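Local coordinates for protein GTP cyclohydrolase 1 type 2 homolog (Staphylococcus aureus subsp. aureus, PDB 3LNL) that is of unknown function but belongs to the NIF3 family, binds two zinc ions in a dinuclear centre and assembles into a toroidal homohexamer capped by PII-like domains, at residues G30-V38 against L91-A100; L265-E275 against N324-V335. The protein carries 2 engineered substitutions. One frame throughout, in Å; residues are numbered along the deposited sequence. Where two conformers were deposited one is given.

Interaction 1. Residues G30-V38 against L91-A100. Engineered in segment 30-38: Glu36 (natural residue Gly).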
# COMPACT_ATOMS: atom_id res chain seq x y z
N GLY B 30 21.18 13.45 14.06
CA GLY B 30 21.87 13.16 15.29
C GLY B 30 23.28 12.67 15.07
O GLY B 30 23.91 13.00 14.05
N LEU B 31 23.79 11.90 16.02
CA LEU B 31 25.19 11.37 15.90
C LEU B 31 25.15 10.23 14.89
O LEU B 31 24.60 9.19 15.18
CB LEU B 31 25.71 10.86 17.26
CG LEU B 31 27.14 10.33 17.26
CD1 LEU B 31 28.10 11.42 16.84
CD2 LEU B 31 27.51 9.71 18.63
N LEU B 32 25.68 10.44 13.70
CA LEU B 32 25.62 9.41 12.65
C LEU B 32 26.86 8.53 12.72
O LEU B 32 26.80 7.34 12.41
CB LEU B 32 25.55 10.05 11.26
CG LEU B 32 24.27 10.89 10.99
CD1 LEU B 32 24.05 11.19 9.47
CD2 LEU B 32 23.02 10.19 11.63
N ILE B 33 27.99 9.12 13.04
CA ILE B 33 29.25 8.41 13.04
C ILE B 33 30.03 8.95 14.22
O ILE B 33 30.36 10.13 14.24
CB ILE B 33 30.09 8.63 11.76
CG1 ILE B 33 29.39 8.13 10.52
CG2 ILE B 33 31.46 7.84 11.92
CD1 ILE B 33 29.90 8.66 9.20
N GLY B 34 30.35 8.07 15.17
CA GLY B 34 31.21 8.46 16.27
C GLY B 34 30.98 7.73 17.57
O GLY B 34 30.41 6.64 17.62
N ASP B 35 31.41 8.36 18.66
CA ASP B 35 31.44 7.78 19.98
C ASP B 35 31.00 8.85 20.99
O ASP B 35 31.68 9.87 21.16
CB ASP B 35 32.87 7.36 20.28
CG ASP B 35 33.00 6.63 21.57
OD1 ASP B 35 32.10 6.69 22.43
OD2 ASP B 35 33.99 5.87 21.68
N GLU B 36 29.88 8.61 21.66
CA GLU B 36 29.29 9.55 22.65
C GLU B 36 30.26 9.90 23.79
O GLU B 36 30.20 10.99 24.38
CB GLU B 36 28.04 8.90 23.27
CG GLU B 36 26.92 8.59 22.23
CD GLU B 36 25.87 9.65 22.11
OE1 GLU B 36 25.91 10.69 22.81
OE2 GLU B 36 24.94 9.46 21.31
N ASP B 37 31.18 8.97 24.05
CA ASP B 37 32.06 9.04 25.18
C ASP B 37 33.27 9.92 24.92
O ASP B 37 33.99 10.29 25.86
CB ASP B 37 32.52 7.61 25.57
CG ASP B 37 31.36 6.60 25.67
OD1 ASP B 37 30.28 6.95 26.25
OD2 ASP B 37 31.52 5.46 25.11
N VAL B 38 33.51 10.28 23.66
CA VAL B 38 34.74 10.95 23.27
C VAL B 38 34.70 12.44 23.57
O VAL B 38 33.70 13.08 23.38
CB VAL B 38 35.09 10.66 21.75
CG1 VAL B 38 36.04 11.69 21.21
CG2 VAL B 38 35.74 9.24 21.68
N LEU B 91 36.57 9.18 8.46
CA LEU B 91 36.04 9.71 9.75
C LEU B 91 36.41 8.74 10.86
O LEU B 91 36.96 9.12 11.89
CB LEU B 91 34.49 9.90 9.68
CG LEU B 91 34.03 11.05 8.80
CD1 LEU B 91 32.53 10.98 8.36
CD2 LEU B 91 34.36 12.39 9.52
N ILE B 92 36.11 7.47 10.61
CA ILE B 92 36.31 6.45 11.61
C ILE B 92 37.78 6.25 11.90
O ILE B 92 38.21 6.15 13.05
CB ILE B 92 35.60 5.13 11.21
CG1 ILE B 92 34.08 5.36 11.23
CG2 ILE B 92 35.98 4.01 12.18
CD1 ILE B 92 33.21 4.23 10.55
N GLN B 93 38.58 6.22 10.87
CA GLN B 93 39.95 5.93 11.06
C GLN B 93 40.68 7.06 11.80
O GLN B 93 41.65 6.79 12.50
CB GLN B 93 40.60 5.62 9.72
CG GLN B 93 40.22 4.22 9.30
CD GLN B 93 40.95 3.71 8.12
OE1 GLN B 93 41.12 4.45 7.15
NE2 GLN B 93 41.31 2.40 8.14
N HIS B 94 40.18 8.29 11.66
CA HIS B 94 40.73 9.44 12.37
C HIS B 94 39.97 9.83 13.62
O HIS B 94 40.19 10.91 14.16
CB HIS B 94 40.82 10.63 11.42
CG HIS B 94 41.87 10.45 10.37
ND1 HIS B 94 43.16 10.95 10.52
CD2 HIS B 94 41.87 9.76 9.20
CE1 HIS B 94 43.88 10.60 9.47
NE2 HIS B 94 43.13 9.87 8.66
N ASP B 95 39.06 8.96 14.08
CA ASP B 95 38.26 9.26 15.27
C ASP B 95 37.57 10.63 15.20
O ASP B 95 37.57 11.39 16.15
CB ASP B 95 39.13 9.14 16.52
CG ASP B 95 39.58 7.69 16.76
OD1 ASP B 95 40.74 7.42 16.58
OD2 ASP B 95 38.73 6.84 17.05
N ILE B 96 36.98 10.92 14.03
CA ILE B 96 36.18 12.09 13.84
C ILE B 96 34.71 11.69 13.97
O ILE B 96 34.23 10.67 13.42
CB ILE B 96 36.39 12.73 12.46
CG1 ILE B 96 37.88 12.91 12.11
CG2 ILE B 96 35.63 14.07 12.39
CD1 ILE B 96 38.60 13.95 12.86
N ASN B 97 34.00 12.49 14.74
CA ASN B 97 32.60 12.32 14.97
C ASN B 97 31.79 13.24 14.05
O ASN B 97 32.13 14.41 13.89
CB ASN B 97 32.28 12.68 16.42
CG ASN B 97 33.16 11.98 17.40
OD1 ASN B 97 32.95 10.80 17.65
ND2 ASN B 97 34.14 12.69 17.96
N LEU B 98 30.69 12.73 13.51
CA LEU B 98 29.86 13.44 12.56
C LEU B 98 28.43 13.44 13.07
O LEU B 98 27.82 12.37 13.22
CB LEU B 98 29.92 12.78 11.16
CG LEU B 98 28.97 13.45 10.12
CD1 LEU B 98 29.36 14.96 9.88
CD2 LEU B 98 28.91 12.69 8.80
N ILE B 99 27.90 14.63 13.28
CA ILE B 99 26.50 14.82 13.69
C ILE B 99 25.76 15.54 12.55
O ILE B 99 26.30 16.46 11.95
CB ILE B 99 26.45 15.74 14.96
CG1 ILE B 99 27.14 15.03 16.15
CG2 ILE B 99 25.00 16.25 15.26
CD1 ILE B 99 27.58 16.04 17.34
N ALA B 100 24.55 15.08 12.25
CA ALA B 100 23.73 15.70 11.26
C ALA B 100 22.59 16.45 11.95
O ALA B 100 21.80 15.87 12.72
CB ALA B 100 23.11 14.65 10.28

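Interaction 2. Residues L265-E275 against N324-V335. With ZN (zinc ion), chain F; ZN (zinc ion), chain G.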
# COMPACT_ATOMS: atom_id res chain seq x y z
N LEU B 265 23.87 36.49 -1.58
CA LEU B 265 24.29 35.13 -1.33
C LEU B 265 25.46 34.64 -2.21
O LEU B 265 25.81 33.45 -2.14
CB LEU B 265 23.09 34.17 -1.50
CG LEU B 265 22.04 34.21 -0.38
CD1 LEU B 265 20.68 33.71 -0.86
CD2 LEU B 265 22.50 33.35 0.76
N ASN B 266 26.01 35.52 -3.05
CA ASN B 266 27.11 35.23 -3.97
C ASN B 266 26.84 34.00 -4.85
O ASN B 266 27.64 33.07 -4.95
CB ASN B 266 28.39 35.02 -3.15
CG ASN B 266 29.63 35.15 -3.98
OD1 ASN B 266 29.68 35.91 -4.94
ND2 ASN B 266 30.67 34.40 -3.60
N ILE B 267 25.69 34.02 -5.50
CA ILE B 267 25.27 32.92 -6.29
C ILE B 267 25.74 33.15 -7.71
O ILE B 267 25.55 34.28 -8.24
CB ILE B 267 23.72 32.77 -6.24
CG1 ILE B 267 23.21 32.89 -4.81
CG2 ILE B 267 23.28 31.41 -6.86
CD1 ILE B 267 21.62 32.89 -4.75
N PRO B 268 26.32 32.12 -8.36
CA PRO B 268 26.83 32.31 -9.72
C PRO B 268 25.75 32.55 -10.76
O PRO B 268 25.95 33.29 -11.71
CB PRO B 268 27.59 30.99 -10.02
CG PRO B 268 28.00 30.49 -8.67
CD PRO B 268 26.83 30.86 -7.76
N SER B 269 24.58 31.97 -10.54
CA SER B 269 23.48 32.08 -11.48
C SER B 269 22.19 31.92 -10.69
O SER B 269 22.10 31.06 -9.84
CB SER B 269 23.55 30.96 -12.52
OG SER B 269 22.41 30.90 -13.34
N VAL B 270 21.20 32.77 -10.98
CA VAL B 270 19.86 32.65 -10.45
C VAL B 270 18.87 32.64 -11.61
O VAL B 270 19.15 33.21 -12.66
CB VAL B 270 19.62 33.82 -9.45
CG1 VAL B 270 18.17 34.05 -9.17
CG2 VAL B 270 20.45 33.54 -8.14
N ARG B 271 17.74 31.95 -11.43
CA ARG B 271 16.65 31.99 -12.39
C ARG B 271 15.31 32.19 -11.69
O ARG B 271 15.09 31.73 -10.53
CB ARG B 271 16.64 30.72 -13.27
CG ARG B 271 16.56 29.43 -12.52
CD ARG B 271 16.96 28.23 -13.37
NE ARG B 271 16.98 26.99 -12.57
CZ ARG B 271 17.35 25.80 -13.02
NH1 ARG B 271 17.76 25.65 -14.27
NH2 ARG B 271 17.27 24.72 -12.23
N PHE B 272 14.41 32.90 -12.37
CA PHE B 272 13.15 33.19 -11.80
C PHE B 272 12.04 32.90 -12.76
O PHE B 272 12.26 32.74 -13.95
CB PHE B 272 13.09 34.61 -11.24
CG PHE B 272 13.17 35.70 -12.26
CD1 PHE B 272 12.04 36.19 -12.88
CD2 PHE B 272 14.39 36.31 -12.55
CE1 PHE B 272 12.14 37.21 -13.81
CE2 PHE B 272 14.47 37.35 -13.44
CZ PHE B 272 13.35 37.78 -14.08
N VAL B 273 10.86 32.73 -12.20
CA VAL B 273 9.67 32.46 -12.96
C VAL B 273 8.65 33.50 -12.60
O VAL B 273 8.31 33.64 -11.42
CB VAL B 273 9.09 31.03 -12.64
CG1 VAL B 273 7.79 30.74 -13.46
CG2 VAL B 273 10.14 29.96 -12.90
N GLY B 274 8.15 34.21 -13.60
CA GLY B 274 7.14 35.28 -13.42
C GLY B 274 7.54 36.51 -14.22
O GLY B 274 8.66 36.58 -14.74
N GLU B 275 6.63 37.47 -14.33
CA GLU B 275 6.87 38.70 -15.07
C GLU B 275 8.00 39.44 -14.33
O GLU B 275 7.99 39.56 -13.10
CB GLU B 275 5.58 39.60 -15.17
CG GLU B 275 4.25 38.99 -15.77
CD GLU B 275 2.99 39.97 -15.71
OE1 GLU B 275 2.98 40.96 -14.91
OE2 GLU B 275 2.01 39.78 -16.48
N ASN B 324 4.88 33.01 -8.64
CA ASN B 324 6.20 33.47 -8.91
C ASN B 324 7.28 32.69 -8.13
O ASN B 324 7.12 32.43 -6.95
CB ASN B 324 6.32 34.96 -8.61
CG ASN B 324 5.34 35.77 -9.38
OD1 ASN B 324 5.21 35.60 -10.59
ND2 ASN B 324 4.64 36.66 -8.70
N LEU B 325 8.36 32.31 -8.81
CA LEU B 325 9.41 31.51 -8.18
C LEU B 325 10.77 32.15 -8.41
O LEU B 325 10.96 32.84 -9.40
CB LEU B 325 9.46 30.12 -8.78
CG LEU B 325 8.22 29.26 -8.75
CD1 LEU B 325 8.50 27.97 -9.61
CD2 LEU B 325 7.76 28.93 -7.36
N ILE B 326 11.66 31.94 -7.45
CA ILE B 326 13.09 32.13 -7.63
C ILE B 326 13.83 30.87 -7.18
O ILE B 326 13.68 30.38 -6.05
CB ILE B 326 13.69 33.38 -6.88
CG1 ILE B 326 12.95 34.66 -7.26
CG2 ILE B 326 15.18 33.52 -7.23
CD1 ILE B 326 13.21 35.86 -6.41
N ASP B 327 14.65 30.35 -8.09
CA ASP B 327 15.62 29.31 -7.79
C ASP B 327 16.94 29.94 -7.40
O ASP B 327 17.69 30.42 -8.24
CB ASP B 327 15.79 28.41 -9.02
CG ASP B 327 16.53 27.10 -8.73
OD1 ASP B 327 17.18 26.98 -7.67
OD2 ASP B 327 16.44 26.19 -9.60
N ILE B 328 17.24 29.90 -6.10
CA ILE B 328 18.53 30.38 -5.60
C ILE B 328 19.59 29.24 -5.52
O ILE B 328 20.74 29.47 -5.05
CB ILE B 328 18.43 31.03 -4.23
CG1 ILE B 328 17.78 30.10 -3.21
CG2 ILE B 328 17.72 32.36 -4.36
CD1 ILE B 328 17.91 30.62 -1.71
N ASN B 329 19.17 28.06 -5.98
CA ASN B 329 19.94 26.82 -5.92
C ASN B 329 19.88 26.20 -4.54
O ASN B 329 19.72 26.89 -3.51
CB ASN B 329 21.37 27.02 -6.45
CG ASN B 329 21.39 27.62 -7.87
OD1 ASN B 329 20.61 27.21 -8.73
ND2 ASN B 329 22.20 28.66 -8.07
N HIS B 330 19.88 24.88 -4.51
CA HIS B 330 19.85 24.13 -3.27
C HIS B 330 21.11 24.48 -2.48
O HIS B 330 21.06 24.60 -1.24
CB HIS B 330 19.84 22.66 -3.64
CG HIS B 330 19.56 21.69 -2.54
ND1 HIS B 330 18.76 20.57 -2.74
CD2 HIS B 330 19.98 21.63 -1.25
CE1 HIS B 330 18.74 19.85 -1.63
NE2 HIS B 330 19.39 20.51 -0.68
N TYR B 331 22.24 24.64 -3.21
CA TYR B 331 23.49 24.98 -2.58
C TYR B 331 23.45 26.23 -1.67
O TYR B 331 24.28 26.35 -0.74
CB TYR B 331 24.66 25.08 -3.59
CG TYR B 331 25.99 25.23 -2.89
CD1 TYR B 331 26.50 24.16 -2.17
CD2 TYR B 331 26.64 26.44 -2.85
CE1 TYR B 331 27.67 24.28 -1.42
CE2 TYR B 331 27.83 26.58 -2.13
CZ TYR B 331 28.33 25.47 -1.39
OH TYR B 331 29.49 25.59 -0.68
N SER B 332 22.49 27.14 -1.87
CA SER B 332 22.34 28.26 -0.99
C SER B 332 22.03 27.93 0.46
O SER B 332 22.21 28.78 1.31
CB SER B 332 21.37 29.29 -1.52
OG SER B 332 21.88 29.92 -2.68
N GLU B 333 21.68 26.68 0.77
CA GLU B 333 21.72 26.24 2.18
C GLU B 333 23.09 26.36 2.86
O GLU B 333 23.18 26.25 4.08
CB GLU B 333 21.21 24.82 2.29
CG GLU B 333 19.75 24.66 1.98
CD GLU B 333 19.25 23.34 2.42
OE1 GLU B 333 18.59 23.31 3.48
OE2 GLU B 333 19.60 22.34 1.77
N TYR B 334 24.15 26.64 2.08
CA TYR B 334 25.50 26.78 2.68
C TYR B 334 25.58 27.88 3.71
O TYR B 334 26.51 27.90 4.50
CB TYR B 334 26.60 27.04 1.61
CG TYR B 334 26.62 28.49 1.18
CD1 TYR B 334 27.38 29.40 1.86
CD2 TYR B 334 25.82 28.96 0.11
CE1 TYR B 334 27.40 30.75 1.53
CE2 TYR B 334 25.86 30.34 -0.28
CZ TYR B 334 26.65 31.22 0.45
OH TYR B 334 26.69 32.56 0.17
N VAL B 335 24.60 28.79 3.73
CA VAL B 335 24.56 29.83 4.75
C VAL B 335 24.50 29.24 6.14
O VAL B 335 24.79 29.93 7.10
CB VAL B 335 23.34 30.85 4.58
CG1 VAL B 335 23.45 31.59 3.23
CG2 VAL B 335 21.98 30.13 4.70
ZN ZN F . 19.10 20.33 1.61
ZN ZN G . 17.67 21.86 4.45
O HOH W 1 4.20 37.30 -12.45
O HOH W 2 18.69 18.17 1.19
O HOH W 3 16.95 20.52 1.05
O HOH W 4 18.13 20.05 3.52
O HOH W 5 16.17 21.72 2.86

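Interaction 1. Residues G30-V38 against L91-A100
Leu98 O is gripped by two backbone amides, those of Leu32 and Ile33. Leu32 N lies 2.9 Å from Leu98 O and approaches nearly along the C=O axis. Ile33 N is farther, 3.3 Å from Leu98 O, and comes in the carbonyl plane. Two residues of strand 30-32 and its exit thus face one residue of strand 97-100, which is a classic beta bulge. Beyond it the ladder continues with a short bond from Leu98 N to Ile33 O, 2.7 Å. Before it, Gly30 and Ala100 form an antiparallel hydrogen-bonded pair.

Ile33 carries the apolar part. Ile33 CG1 is anti to the carbonyl carbon (chi1 -62°), which brings CD1 to Leu91 and Leu98 and leaves CG2 for Ile92. Ile33 CD1 meets Leu91 CD1 at 3.6 Å and also approaches Leu98 CD2. Ile33 CG2 rests on Ile92 CG1, 3.7 Å away. Both helix side chains cross Ile33 at about a right angle. On the same side of the sheet as Leu98, Ala100 CB packs on Leu32 CD1. Leu31 CD1 meets Ile99 CG1 on the other side, 3.8 Å away.

Asn97 secures the corner after the strand. Asn97 OD1 accepts from Asp35 N at 3.1 Å, while its ND2 bonds to Asn63 O. Both ends of the amide are therefore held, which fixes its flip. A Schellman motif with Asp95 at C-prime ends helix 83-93 and leads into strand 97-100. Through Ile33 and Gly34 the sheet runs on into the second subunit. The whole is an antiparallel pairing with a classic bulge, in the mixed sheet of a NIF3 domain.

Interaction 2. Residues L265-E275 against N324-V335
Arg271 and Asp327 form the salt bridge of this contact. The guanidinium grips side-on, with NE and NH2 both 3.1 Å from Asp327 OD2. That oxygen lies in the guanidinium plane, but the carboxylate is turned 47° against it. Arg271 CG sits between its backbone N and carbonyl carbon (chi1 56°), and the chain then runs extended alongside Asp327. Ile310 N is a further donor to Asp327 OD2, so the buried carboxylate probably stays charged, and Arg271 NH1 bonds to Tyr369 OH of the third subunit.

Backbone bonds join strands 271-273 and 325-327 as an antiparallel pair. Asp327 N gives to Arg271 O, and Val273 and Leu325 exchange two bonds.

Other polar bonds hold the loops. Asn329 ND2 donates to Ser269 O at 3.0 Å. Asp327 OD1 accepts from Asn329 N, forming an Asx turn. Tyr334 OH donates to Leu265 O at 2.6 Å, from above the carbonyl plane. A water links Glu275 N to Asn324 OD1.

Apolar contacts are made by branched side chains. Ile267 CD1 lies 3.7 Å from Ile328 CB and also reaches Ser332 OG, which donates to Ile328 O. Val270 CG1 meets Ile326 CG2 at 3.6 Å.

Metal bonds follow in the 3-10 segment 330-334. His330 NE2 and Glu333 OE2 bind one zinc, at 2.3 Å and 2.1 Å. Glu333 OE1 binds the second, so this carboxylate bridges the pair. His69 completes the protein ligands of the first zinc, His68 and Asp106 those of the second.

Strand 304-307 flanks strand 325-327 on its other edge, while helix 254-264 covers Phe272, Ile326 and Ile328, and helix 112-119 packs on Leu265 and Val335.

In the fold
Interaction 1 comes first along the chain. After strands 43-46 and 64-67 the chain returns at 97-100 to pair with strand 30-32. His68 and His69 follow strand 64-67 inside the loop closed in this way. Asp106 comes just after interaction 1 closes, and the PII-like domain follows. Interaction 2 then opens at 265-275 and closes at 324-335, around strands 279-285 and 304-307. The two loops neither nest nor cross. Their centres are 33 Å apart and they do not touch. Each ties together a sheet in one of the two NIF3 domains. The zinc ligands His68, His69, Asp106, His330 and Glu333 join both domains at the dinuclear centre.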